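Local structure of O-phospho-L-seryl-tRNA:Cys-tRNA synthase (Methanocaldococcus jannaschii DSM 2661, 5X6B) at residues M130-K144 with A153-Y166. The protein probably converts O-phosphoserine attached to tRNA(Cys) into cysteine, using pyridoxal phosphate held as a lysine Schiff base. Residues are numbered along the deposited sequence; the frame is centred on the assembly and turned at random.
Sequences MHAICKEGDYVVLDK and AAERAKLNVAEVGY
Strands 139-143 and 160-164 pair in parallel, Tyr139 beside Asn160 through Asp143 beside Val164, their axes 25° apart. Helix 148-156 links them in a beta-alpha-beta crossover at one margin of the seven-stranded mixed sheet, where 160-166 is the outermost strand within the chain and strand 194-200 flanks 139-143 on its other side. The ladder starts with Asn160 N bonded to Asp138 O and continues through Val140 N to Asn160 O, Ala162 N to Val140 O, Leu142 N to Ala162 O and Val164 N to Leu142 O. Just before it, Gly137 N, in a type II turn, donates to Lys158 O (2.9 Å); Lys158, with positive phi, is the C-prime residue of the Schellman motif that ends helix 148-156.

The branches of Leu159 pack on Met130 at the end of helix 122-132, on Cys134 in the following loop and on Val140 of the strand. Its CD1 lies 3.6 Å from Cys134 CB and 3.7 Å from Val140 CG2, while CD2 packs on Asp138 CB. Met130, extended beyond CG, lays SD against the backbone of Ala154, and its CB meets Ala157 CB at 3.7 Å. Farther along, Leu142 CD1 touches Val161 CG1, and on the opposite face Val141 CG1 meets Val164 CG2. On that same face Asn160 CB sits over one face of the Tyr139 ring, 3.3 Å from its centroid, in a CH-pi contact. With CG beside its own backbone N (chi1 -66°), Asn160 sends ND2 back to Gly137 O, 2.7 Å away and above the carbonyl plane.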
loop_
_atom_site.group_PDB
_atom_site.type_symbol
_atom_site.label_atom_id
_atom_site.label_comp_id
_atom_site.label_asym_id
_atom_site.label_seq_id
_atom_site.Cartn_x
_atom_site.Cartn_y
_atom_site.Cartn_z
ATOM N N MET B 130 18.233 -9.164 15.328
ATOM C CA MET B 130 18.363 -9.963 16.539
ATOM C C MET B 130 18.563 -11.431 16.193
ATOM O O MET B 130 19.141 -12.192 16.970
ATOM C CB MET B 130 17.129 -9.810 17.429
ATOM C CG MET B 130 17.065 -8.521 18.215
ATOM S SD MET B 130 15.612 -8.511 19.283
ATOM C CE MET B 130 15.711 -6.860 19.980
ATOM N N HIS B 131 18.079 -11.820 15.019
ATOM C CA HIS B 131 18.083 -13.218 14.615
ATOM C C HIS B 131 19.314 -13.562 13.785
ATOM O O HIS B 131 19.774 -14.704 13.790
ATOM C CB HIS B 131 16.808 -13.534 13.830
ATOM C CG HIS B 131 16.634 -14.985 13.511
ATOM N ND1 HIS B 131 17.097 -15.549 12.342
ATOM C CD2 HIS B 131 16.043 -15.984 14.205
ATOM C CE1 HIS B 131 16.803 -16.837 12.333
ATOM N NE2 HIS B 131 16.164 -17.128 13.453
ATOM N N ALA B 132 19.854 -12.569 13.086
ATOM C CA ALA B 132 20.943 -12.803 12.143
ATOM C C ALA B 132 22.295 -12.274 12.622
ATOM O O ALA B 132 23.327 -12.569 12.020
ATOM C CB ALA B 132 20.600 -12.189 10.799
ATOM N N ILE B 133 22.291 -11.485 13.692
ATOM C CA ILE B 133 23.531 -10.904 14.204
ATOM C C ILE B 133 23.878 -11.504 15.557
ATOM O O ILE B 133 24.982 -11.999 15.763
ATOM C CB ILE B 133 23.432 -9.369 14.330
ATOM C CG1 ILE B 133 22.965 -8.759 13.006
ATOM C CG2 ILE B 133 24.762 -8.774 14.766
ATOM C CD1 ILE B 133 23.840 -9.119 11.823
ATOM N N CYS B 134 22.920 -11.462 16.474
ATOM C CA CYS B 134 23.089 -12.079 17.777
ATOM C C CYS B 134 23.010 -13.596 17.682
ATOM O O CYS B 134 22.344 -14.140 16.802
ATOM C CB CYS B 134 22.031 -11.565 18.752
ATOM S SG CYS B 134 21.920 -9.772 18.815
ATOM N N LYS B 135 23.707 -14.272 18.589
ATOM C CA LYS B 135 23.557 -15.710 18.752
ATOM C C LYS B 135 22.683 -15.948 19.977
ATOM O O LYS B 135 22.675 -15.130 20.895
ATOM C CB LYS B 135 24.920 -16.393 18.886
ATOM C CG LYS B 135 25.330 -17.201 17.655
ATOM C CD LYS B 135 24.152 -17.997 17.089
ATOM C CE LYS B 135 24.574 -18.892 15.928
ATOM N NZ LYS B 135 24.836 -18.118 14.681
ATOM N N GLU B 136 21.937 -17.052 19.986
ATOM C CA GLU B 136 20.921 -17.280 21.017
ATOM C C GLU B 136 21.498 -17.230 22.429
ATOM O O GLU B 136 22.580 -17.753 22.693
ATOM C CB GLU B 136 20.212 -18.624 20.794
ATOM C CG GLU B 136 21.010 -19.666 20.017
ATOM C CD GLU B 136 20.147 -20.843 19.572
ATOM O OE1 GLU B 136 19.004 -20.962 20.063
ATOM O OE2 GLU B 136 20.605 -21.647 18.733
ATOM N N GLY B 137 20.765 -16.595 23.334
ATOM C CA GLY B 137 21.217 -16.457 24.705
ATOM C C GLY B 137 21.918 -15.139 24.969
ATOM O O GLY B 137 22.108 -14.756 26.123
ATOM N N ASP B 138 22.301 -14.443 23.900
ATOM C CA ASP B 138 22.939 -13.133 24.035
ATOM C C ASP B 138 22.040 -12.134 24.755
ATOM O O ASP B 138 20.826 -12.322 24.863
ATOM C CB ASP B 138 23.330 -12.565 22.670
ATOM C CG ASP B 138 24.598 -13.186 22.117
ATOM O OD1 ASP B 138 25.254 -13.955 22.851
ATOM O OD2 ASP B 138 24.938 -12.895 20.948
ATOM N N TYR B 139 22.651 -11.071 25.254
ATOM C CA TYR B 139 21.901 -10.026 25.923
ATOM C C TYR B 139 21.722 -8.838 24.993
ATOM O O TYR B 139 22.667 -8.408 24.324
ATOM C CB TYR B 139 22.598 -9.600 27.221
ATOM C CG TYR B 139 22.112 -10.344 28.449
ATOM C CD1 TYR B 139 21.182 -9.771 29.308
ATOM C CD2 TYR B 139 22.576 -11.619 28.745
ATOM C CE1 TYR B 139 20.731 -10.444 30.430
ATOM C CE2 TYR B 139 22.124 -12.302 29.866
ATOM C CZ TYR B 139 21.206 -11.708 30.704
ATOM O OH TYR B 139 20.758 -12.384 31.817
ATOM N N VAL B 140 20.492 -8.339 24.927
ATOM C CA VAL B 140 20.204 -7.091 24.235
ATOM C C VAL B 140 20.137 -5.965 25.255
ATOM O O VAL B 140 19.346 -6.017 26.199
ATOM C CB VAL B 140 18.876 -7.154 23.445
ATOM C CG1 VAL B 140 18.473 -5.768 22.966
ATOM C CG2 VAL B 140 19.002 -8.104 22.271
ATOM N N VAL B 141 20.978 -4.953 25.075
ATOM C CA VAL B 141 20.978 -3.814 25.986
ATOM C C VAL B 141 20.168 -2.667 25.385
ATOM O O VAL B 141 20.529 -2.124 24.341
ATOM C CB VAL B 141 22.413 -3.348 26.305
ATOM C CG1 VAL B 141 22.390 -2.130 27.209
ATOM C CG2 VAL B 141 23.200 -4.479 26.956
ATOM N N LEU B 142 19.065 -2.321 26.047
ATOM C CA LEU B 142 18.146 -1.296 25.559
ATOM C C LEU B 142 17.696 -0.356 26.674
ATOM O O LEU B 142 17.828 -0.678 27.855
ATOM C CB LEU B 142 16.924 -1.945 24.897
ATOM C CG LEU B 142 16.213 -3.118 25.594
ATOM C CD1 LEU B 142 15.302 -2.667 26.729
ATOM C CD2 LEU B 142 15.416 -3.934 24.589
ATOM N N ASP B 143 17.156 0.800 26.296
ATOM C CA ASP B 143 16.647 1.767 27.270
ATOM C C ASP B 143 15.359 1.270 27.922
ATOM O O ASP B 143 14.681 0.405 27.386
ATOM C CB ASP B 143 16.407 3.132 26.610
ATOM C CG ASP B 143 15.430 3.059 25.447
ATOM O OD1 ASP B 143 15.371 2.013 24.771
ATOM O OD2 ASP B 143 14.712 4.051 25.213
ATOM N N LYS B 144 15.020 1.829 29.075
ATOM C CA LYS B 144 13.824 1.413 29.801
ATOM C C LYS B 144 12.547 1.952 29.163
ATOM O O LYS B 144 11.445 1.532 29.517
ATOM C CB LYS B 144 13.910 1.857 31.264
ATOM C CG LYS B 144 13.816 0.707 32.248
ATOM C CD LYS B 144 13.856 1.173 33.694
ATOM C CE LYS B 144 15.097 0.629 34.395
ATOM N NZ LYS B 144 15.026 0.740 35.881
ATOM N N ALA B 153 10.422 -9.066 20.352
ATOM C CA ALA B 153 11.299 -9.536 19.285
ATOM C C ALA B 153 12.524 -10.233 19.865
ATOM O O ALA B 153 13.034 -11.189 19.281
ATOM C CB ALA B 153 11.720 -8.386 18.379
ATOM N N ALA B 154 12.995 -9.750 21.012
ATOM C CA ALA B 154 14.141 -10.361 21.679
ATOM C C ALA B 154 13.793 -11.754 22.187
ATOM O O ALA B 154 14.556 -12.704 22.001
ATOM C CB ALA B 154 14.624 -9.486 22.814
ATOM N N GLU B 155 12.631 -11.866 22.820
ATOM C CA GLU B 155 12.142 -13.147 23.297
ATOM C C GLU B 155 11.973 -14.117 22.127
ATOM O O GLU B 155 12.245 -15.308 22.257
ATOM C CB GLU B 155 10.826 -12.964 24.055
ATOM C CG GLU B 155 10.354 -14.199 24.804
ATOM C CD GLU B 155 9.223 -13.894 25.772
ATOM O OE1 GLU B 155 8.942 -12.697 25.999
ATOM O OE2 GLU B 155 8.619 -14.848 26.310
ATOM N N ARG B 156 11.549 -13.600 20.978
ATOM C CA ARG B 156 11.378 -14.441 19.800
ATOM C C ARG B 156 12.728 -14.875 19.242
ATOM O O ARG B 156 12.864 -15.979 18.716
ATOM C CB ARG B 156 10.576 -13.721 18.714
ATOM C CG ARG B 156 10.057 -14.667 17.642
ATOM C CD ARG B 156 9.306 -13.954 16.531
ATOM N NE ARG B 156 8.690 -14.908 15.611
ATOM C CZ ARG B 156 8.127 -14.581 14.451
ATOM N NH1 ARG B 156 8.109 -13.317 14.051
ATOM N NH2 ARG B 156 7.591 -15.521 13.685
ATOM N N ALA B 157 13.726 -14.007 19.357
ATOM C CA ALA B 157 15.067 -14.344 18.902
ATOM C C ALA B 157 15.820 -15.088 20.002
ATOM O O ALA B 157 17.027 -15.324 19.893
ATOM C CB ALA B 157 15.826 -13.100 18.483
ATOM N N LYS B 158 15.088 -15.458 21.053
ATOM C CA LYS B 158 15.646 -16.181 22.190
ATOM C C LYS B 158 16.867 -15.458 22.743
ATOM O O LYS B 158 17.927 -16.051 22.931
ATOM C CB LYS B 158 16.002 -17.615 21.789
ATOM C CG LYS B 158 14.798 -18.436 21.354
ATOM C CD LYS B 158 15.206 -19.826 20.912
ATOM C CE LYS B 158 13.990 -20.712 20.690
ATOM N NZ LYS B 158 13.067 -20.155 19.667
ATOM N N LEU B 159 16.704 -14.162 22.976
ATOM C CA LEU B 159 17.761 -13.336 23.532
ATOM C C LEU B 159 17.357 -12.827 24.904
ATOM O O LEU B 159 16.169 -12.756 25.225
ATOM C CB LEU B 159 18.076 -12.160 22.609
ATOM C CG LEU B 159 18.621 -12.525 21.230
ATOM C CD1 LEU B 159 18.912 -11.270 20.423
ATOM C CD2 LEU B 159 19.867 -13.383 21.362
ATOM N N ASN B 160 18.353 -12.481 25.711
ATOM C CA ASN B 160 18.109 -11.894 27.019
ATOM C C ASN B 160 18.139 -10.373 26.936
ATOM O O ASN B 160 18.718 -9.806 26.005
ATOM C CB ASN B 160 19.134 -12.402 28.031
ATOM C CG ASN B 160 19.002 -13.887 28.294
ATOM O OD1 ASN B 160 18.186 -14.312 29.110
ATOM N ND2 ASN B 160 19.803 -14.687 27.598
ATOM N N VAL B 161 17.509 -9.712 27.901
ATOM C CA VAL B 161 17.358 -8.260 27.840
ATOM C C VAL B 161 17.701 -7.571 29.154
ATOM O O VAL B 161 17.226 -7.967 30.221
ATOM C CB VAL B 161 15.913 -7.868 27.436
ATOM C CG1 VAL B 161 15.698 -6.373 27.588
ATOM C CG2 VAL B 161 15.619 -8.304 26.011
ATOM N N ALA B 162 18.528 -6.534 29.066
ATOM C CA ALA B 162 18.821 -5.680 30.211
ATOM C C ALA B 162 18.457 -4.226 29.893
ATOM O O ALA B 162 18.702 -3.744 28.783
ATOM C CB ALA B 162 20.282 -5.794 30.601
ATOM N N GLU B 163 17.881 -3.535 30.871
ATOM C CA GLU B 163 17.389 -2.175 30.673
ATOM C C GLU B 163 18.340 -1.102 31.200
ATOM O O GLU B 163 18.792 -1.164 32.343
ATOM C CB GLU B 163 16.019 -2.011 31.337
ATOM C CG GLU B 163 14.923 -2.870 30.719
ATOM C CD GLU B 163 13.639 -2.858 31.526
ATOM O OE1 GLU B 163 13.682 -2.474 32.714
ATOM O OE2 GLU B 163 12.584 -3.229 30.970
ATOM N N VAL B 164 18.637 -0.119 30.354
ATOM C CA VAL B 164 19.356 1.077 30.780
ATOM C C VAL B 164 18.360 2.064 31.375
ATOM O O VAL B 164 17.366 2.408 30.741
ATOM C CB VAL B 164 20.114 1.737 29.618
ATOM C CG1 VAL B 164 20.675 3.079 30.048
ATOM C CG2 VAL B 164 21.220 0.823 29.119
ATOM N N GLY B 165 18.627 2.515 32.595
ATOM C CA GLY B 165 17.652 3.271 33.358
ATOM C C GLY B 165 17.590 4.766 33.097
ATOM O O GLY B 165 18.236 5.293 32.190
ATOM N N TYR B 166 16.801 5.445 33.922
ATOM C CA TYR B 166 16.560 6.872 33.779
ATOM C C TYR B 166 17.660 7.751 34.364
ATOM O O TYR B 166 18.237 7.443 35.404
ATOM C CB TYR B 166 15.232 7.243 34.439
ATOM C CG TYR B 166 14.031 6.604 33.791
ATOM C CD1 TYR B 166 13.492 7.125 32.620
ATOM C CD2 TYR B 166 13.432 5.483 34.348
ATOM C CE1 TYR B 166 12.391 6.545 32.024
ATOM C CE2 TYR B 166 12.331 4.896 33.759
ATOM C CZ TYR B 166 11.813 5.431 32.598
ATOM O OH TYR B 166 10.714 4.845 32.014
#